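Local coordinates for protein L-Ala-D/L-Glu epimerase, a muconate lactonizing enzyme (Klebsiella pneumoniae subsp. pneumoniae MGH 78578, PDB 3FCP) that belongs to the muconate lactonizing enzyme group of the enolase superfamily, pairing an N-terminal capping domain with a magnesium-binding barrel domain, at residues A105-E110 and L273-A278; G61-E66 and K100-A105. One frame throughout, in Å; residues are numbered along the deposited sequence.

Interaction 1 joins the two domains: helix 103-121 of the N-terminal domain meets the short helix 275-278 that follows barrel strand 270-273. Interaction 2 lies within the N-terminal domain and binds the start of the same helix 103-121 to the loop leading into helix 65-80. The two share Ala105, and their centres are about 9 Å apart. They also touch directly. Thr103 OG1 lies 2.7 Å from Ala276 O, a probable hydrogen bond, and Phe104 CD2 packs on the same oxygen. The magnesium ion held by Asn201, Asp250 and Glu251 is about 11 Å from the side chain of Ala276 and about 10 Å from that of Phe104.

Interaction 1 (A105-E110 and L273-A278); sequences AKSAIE and LKIAKA
Ser107 and Ala276 bring the two helices together, with their CA atoms 5.5 Å apart. This is a domain interface of the enolase superfamily fold: helix 103-121 comes from the N-terminal domain, and helix 275-278 follows strand 270-273 of the barrel domain. Lys274 is the N-cap residue of the short helix. The small Ser107 lies at the closest approach of the backbones, consistent with the short CA distance. Its CB faces the backbone of the short helix and lies 3.5 Å from Ile275 O. OG is anti to the backbone N (chi1 172°) and reaches the flank of Ile275. Ile275 meets it with its CG1 branch, which sits between its own N and carbonyl carbon (chi1 66°). Ala276 contributes mainly backbone here, because its CB points away from helix 103-121 and packs on Met303. The contact is buried but small, about 108 Å² over both sides. Polar groups next to it extend the join between the domains: Glu110 binds Asn282 N and Ser283 OG. On the far side of the short helix, Lys277 forms a salt bridge with the magnesium ligand Asp250. At the centre, Ser107 OG rests 3.4 Å from Ile275 CG1 and 3.6 Å from Ile275 CD1.

Interaction 2 (G61-E66 and K100-A105); sequences GVESPE and KGNTFA
Glu63 reaches from the loop before helix 65-80 to the first turn of helix 103-121. Its CB points toward that helix and lies 4.2 Å from Phe104 CG. CG leaves CB anti to the carbonyl carbon (chi1 -63°), and the chain then runs extended, which carries the carboxylate over the helix start. CD comes to rest between the backbone of Asn102 and the ring, 3.5 Å from Asn102 CA. OE1 accepts a hydrogen bond from Phe104 N at 3.1 Å. The bond is bent, with an N-H...O angle of 138°, and the donor comes from the syn side, tilted out of the carboxylate plane. OE1 also lies against Phe104 CB. Glu63 OE2 sits 3.1 Å from Thr103 N. It meets the Phe104 ring obliquely at CD2; the carboxylate and ring planes are 66° apart. Thr103 OG1 is near OE2 too, but its main partner is Ala276 O in the barrel domain.

Two waters fill in around the acid. One accepts from Asn102 N and gives OE2 a weak bond. The other lies between OE1 and Asn102 OD1, 2.6 Å from the amide oxygen. The amide of Asn102 is held through its ND2, which donates to Lys100 O at 2.9 Å, nearly straight, and also to Val62 O of a second subunit. Val62 here receives the matching bond from Asn102 of that subunit, so residues of both segments take part in the subunit interface.

Asn102 is the N-cap residue, yet its own side chain makes no capping bond. Glu63, distant in sequence, instead binds a backbone NH in the first turn. A carboxylate there would probably interact favourably with the helix dipole, a common feature of helix N-termini, here within the N-terminal capping domain of the enolase superfamily.

Interaction 1 (A105-E110 and L273-A278)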
loop_
_atom_site.group_PDB
_atom_site.type_symbol
_atom_site.label_atom_id
_atom_site.label_comp_id
_atom_site.label_asym_id
_atom_site.label_seq_id
_atom_site.Cartn_x
_atom_site.Cartn_y
_atom_site.Cartn_z
ATOM N N ALA A 105 15.546 27.845 -21.837
ATOM C CA ALA A 105 15.278 29.159 -22.416
ATOM C C ALA A 105 14.650 30.072 -21.353
ATOM O O ALA A 105 15.034 31.227 -21.213
ATOM C CB ALA A 105 14.338 29.022 -23.613
ATOM N N LYS A 106 13.681 29.547 -20.607
ATOM C CA LYS A 106 13.024 30.330 -19.563
ATOM C C LYS A 106 14.017 30.769 -18.491
ATOM O O LYS A 106 13.929 31.880 -17.971
ATOM C CB LYS A 106 11.895 29.521 -18.918
ATOM C CG LYS A 106 10.713 29.273 -19.842
ATOM C CD LYS A 106 9.709 28.300 -19.224
ATOM C CE LYS A 106 8.505 28.097 -20.139
ATOM N NZ LYS A 106 7.596 27.009 -19.653
ATOM N N SER A 107 14.967 29.902 -18.164
ATOM C CA SER A 107 15.959 30.231 -17.146
ATOM C C SER A 107 16.837 31.420 -17.557
ATOM O O SER A 107 17.176 32.264 -16.723
ATOM C CB SER A 107 16.839 29.017 -16.858
ATOM O OG SER A 107 17.916 29.378 -16.016
ATOM N N ALA A 108 17.216 31.475 -18.829
ATOM C CA ALA A 108 18.039 32.582 -19.322
ATOM C C ALA A 108 17.253 33.886 -19.191
ATOM O O ALA A 108 17.788 34.905 -18.755
ATOM C CB ALA A 108 18.435 32.345 -20.783
ATOM N N ILE A 109 15.978 33.846 -19.566
ATOM C CA ILE A 109 15.117 35.024 -19.483
ATOM C C ILE A 109 14.854 35.454 -18.036
ATOM O O ILE A 109 14.914 36.644 -17.710
ATOM C CB ILE A 109 13.747 34.765 -20.168
ATOM C CG1 ILE A 109 13.949 34.521 -21.668
ATOM C CG2 ILE A 109 12.807 35.944 -19.916
ATOM C CD1 ILE A 109 14.583 35.692 -22.409
ATOM N N GLU A 110 14.549 34.492 -17.170
ATOM C CA GLU A 110 14.276 34.808 -15.770
ATOM C C GLU A 110 15.518 35.420 -15.138
ATOM O O GLU A 110 15.429 36.351 -14.333
ATOM C CB GLU A 110 13.864 33.547 -14.995
ATOM C CG GLU A 110 13.378 33.839 -13.590
ATOM C CD GLU A 110 12.929 32.595 -12.842
ATOM O OE1 GLU A 110 13.750 31.994 -12.122
ATOM O OE2 GLU A 110 11.750 32.219 -12.984
ATOM N N LEU A 273 19.615 20.596 -7.473
ATOM C CA LEU A 273 18.914 21.770 -7.987
ATOM C C LEU A 273 19.720 22.380 -9.137
ATOM O O LEU A 273 20.946 22.487 -9.055
ATOM C CB LEU A 273 18.751 22.826 -6.886
ATOM C CG LEU A 273 18.114 22.427 -5.554
ATOM C CD1 LEU A 273 18.186 23.600 -4.577
ATOM C CD2 LEU A 273 16.671 22.009 -5.786
ATOM N N LYS A 274 19.037 22.756 -10.215
ATOM C CA LYS A 274 19.690 23.398 -11.358
ATOM C C LYS A 274 18.716 24.421 -11.924
ATOM O O LYS A 274 17.565 24.093 -12.204
ATOM C CB LYS A 274 20.058 22.369 -12.437
ATOM C CG LYS A 274 21.127 21.360 -11.994
ATOM C CD LYS A 274 21.567 20.459 -13.135
ATOM C CE LYS A 274 22.636 19.458 -12.668
ATOM N NZ LYS A 274 23.102 18.607 -13.783
ATOM N N ILE A 275 19.164 25.661 -12.101
ATOM C CA ILE A 275 18.250 26.673 -12.613
ATOM C C ILE A 275 17.733 26.328 -14.007
ATOM O O ILE A 275 16.568 26.606 -14.320
ATOM C CB ILE A 275 18.885 28.102 -12.603
ATOM C CG1 ILE A 275 20.054 28.201 -13.581
ATOM C CG2 ILE A 275 19.349 28.449 -11.190
ATOM C CD1 ILE A 275 20.634 29.629 -13.670
ATOM N N ALA A 276 18.576 25.692 -14.824
ATOM C CA ALA A 276 18.192 25.312 -16.188
ATOM C C ALA A 276 17.037 24.313 -16.230
ATOM O O ALA A 276 16.183 24.378 -17.119
ATOM C CB ALA A 276 19.401 24.732 -16.941
ATOM N N LYS A 277 17.019 23.381 -15.280
ATOM C CA LYS A 277 15.969 22.368 -15.217
ATOM C C LYS A 277 14.636 22.922 -14.720
ATOM O O LYS A 277 13.574 22.460 -15.141
ATOM C CB LYS A 277 16.381 21.203 -14.298
ATOM C CG LYS A 277 17.547 20.341 -14.801
ATOM C CD LYS A 277 17.749 19.075 -13.958
ATOM C CE LYS A 277 18.047 19.382 -12.489
ATOM N NZ LYS A 277 18.105 18.148 -11.634
ATOM N N ALA A 278 14.694 23.911 -13.834
ATOM C CA ALA A 278 13.485 24.484 -13.247
ATOM C C ALA A 278 12.920 25.716 -13.947
ATOM O O ALA A 278 11.733 26.018 -13.807
ATOM C CB ALA A 278 13.737 24.810 -11.789
#

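Interaction 2 (G61-E66 and K100-A105)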
loop_
_atom_site.group_PDB
_atom_site.type_symbol
_atom_site.label_atom_id
_atom_site.label_comp_id
_atom_site.label_asym_id
_atom_site.label_seq_id
_atom_site.Cartn_x
_atom_site.Cartn_y
_atom_site.Cartn_z
ATOM N N GLY A 61 20.409 16.368 -22.516
ATOM C CA GLY A 61 19.105 16.946 -22.247
ATOM C C GLY A 61 18.333 17.089 -23.543
ATOM O O GLY A 61 18.910 16.933 -24.616
ATOM N N VAL A 62 17.043 17.403 -23.460
ATOM C CA VAL A 62 16.226 17.538 -24.666
ATOM C C VAL A 62 16.308 18.916 -25.314
ATOM O O VAL A 62 15.780 19.121 -26.408
ATOM C CB VAL A 62 14.737 17.226 -24.376
ATOM C CG1 VAL A 62 14.616 15.888 -23.654
ATOM C CG2 VAL A 62 14.113 18.345 -23.551
ATOM N N GLU A 63 16.976 19.853 -24.649
ATOM C CA GLU A 63 17.098 21.216 -25.165
ATOM C C GLU A 63 18.518 21.532 -25.632
ATOM O O GLU A 63 19.450 21.586 -24.833
ATOM C CB GLU A 63 16.663 22.221 -24.087
ATOM C CG GLU A 63 15.191 22.091 -23.677
ATOM C CD GLU A 63 14.774 23.088 -22.598
ATOM O OE1 GLU A 63 14.946 24.311 -22.802
ATOM O OE2 GLU A 63 14.261 22.646 -21.550
ATOM N N SER A 64 18.676 21.739 -26.934
ATOM C CA SER A 64 19.982 22.045 -27.511
ATOM C C SER A 64 20.203 23.553 -27.554
ATOM O O SER A 64 19.262 24.331 -27.385
ATOM C CB SER A 64 20.061 21.497 -28.935
ATOM O OG SER A 64 19.145 22.185 -29.773
ATOM N N PRO A 65 21.453 23.989 -27.775
ATOM C CA PRO A 65 21.709 25.431 -27.836
ATOM C C PRO A 65 20.901 26.100 -28.953
ATOM O O PRO A 65 20.415 27.218 -28.791
ATOM C CB PRO A 65 23.217 25.506 -28.080
ATOM C CG PRO A 65 23.737 24.286 -27.354
ATOM C CD PRO A 65 22.719 23.227 -27.754
ATOM N N GLU A 66 20.750 25.420 -30.087
ATOM C CA GLU A 66 19.998 26.020 -31.179
ATOM C C GLU A 66 18.483 26.051 -30.917
ATOM O O GLU A 66 17.806 27.001 -31.313
ATOM C CB GLU A 66 20.313 25.327 -32.515
ATOM C CG GLU A 66 20.800 23.894 -32.425
ATOM C CD GLU A 66 22.222 23.773 -31.898
ATOM O OE1 GLU A 66 22.384 23.379 -30.730
ATOM O OE2 GLU A 66 23.176 24.071 -32.647
ATOM N N LYS A 100 5.246 25.521 -23.082
ATOM C CA LYS A 100 5.403 24.267 -22.353
ATOM C C LYS A 100 6.895 23.944 -22.312
ATOM O O LYS A 100 7.611 24.186 -23.286
ATOM C CB LYS A 100 4.665 23.126 -23.069
ATOM C CG LYS A 100 3.162 23.306 -23.188
ATOM C CD LYS A 100 2.478 23.273 -21.823
ATOM C CE LYS A 100 0.960 23.281 -21.979
ATOM N NZ LYS A 100 0.252 23.197 -20.673
ATOM N N GLY A 101 7.354 23.405 -21.187
ATOM C CA GLY A 101 8.758 23.052 -21.047
ATOM C C GLY A 101 9.710 24.187 -21.399
ATOM O O GLY A 101 9.494 25.338 -21.001
ATOM N N ASN A 102 10.770 23.863 -22.141
ATOM C CA ASN A 102 11.758 24.855 -22.548
ATOM C C ASN A 102 12.262 25.640 -21.340
ATOM O O ASN A 102 12.382 26.869 -21.385
ATOM C CB ASN A 102 11.139 25.798 -23.582
ATOM C CG ASN A 102 10.985 25.143 -24.944
ATOM O OD1 ASN A 102 11.889 25.206 -25.779
ATOM N ND2 ASN A 102 9.844 24.490 -25.166
ATOM N N THR A 103 12.556 24.914 -20.264
ATOM C CA THR A 103 13.035 25.512 -19.023
ATOM C C THR A 103 14.409 26.173 -19.155
ATOM O O THR A 103 14.727 27.110 -18.417
ATOM C CB THR A 103 13.085 24.454 -17.888
ATOM O OG1 THR A 103 13.935 23.369 -18.281
ATOM C CG2 THR A 103 11.684 23.913 -17.596
ATOM N N PHE A 104 15.230 25.679 -20.081
ATOM C CA PHE A 104 16.553 26.256 -20.288
ATOM C C PHE A 104 16.389 27.685 -20.819
ATOM O O PHE A 104 17.009 28.621 -20.309
ATOM C CB PHE A 104 17.370 25.409 -21.277
ATOM C CG PHE A 104 18.034 24.201 -20.647
ATOM C CD1 PHE A 104 19.420 24.053 -20.691
ATOM C CD2 PHE A 104 17.276 23.215 -20.018
ATOM C CE1 PHE A 104 20.047 22.937 -20.114
ATOM C CE2 PHE A 104 17.885 22.093 -19.437
ATOM C CZ PHE A 104 19.276 21.953 -19.486
ATOM N N ALA A 105 15.546 27.845 -21.837
ATOM C CA ALA A 105 15.278 29.159 -22.416
ATOM C C ALA A 105 14.650 30.072 -21.353
ATOM O O ALA A 105 15.034 31.227 -21.213
ATOM C CB ALA A 105 14.338 29.022 -23.613
HETATM O O HOH W 1 11.638 21.361 -23.141
HETATM O O HOH W 2 14.481 25.315 -25.649
#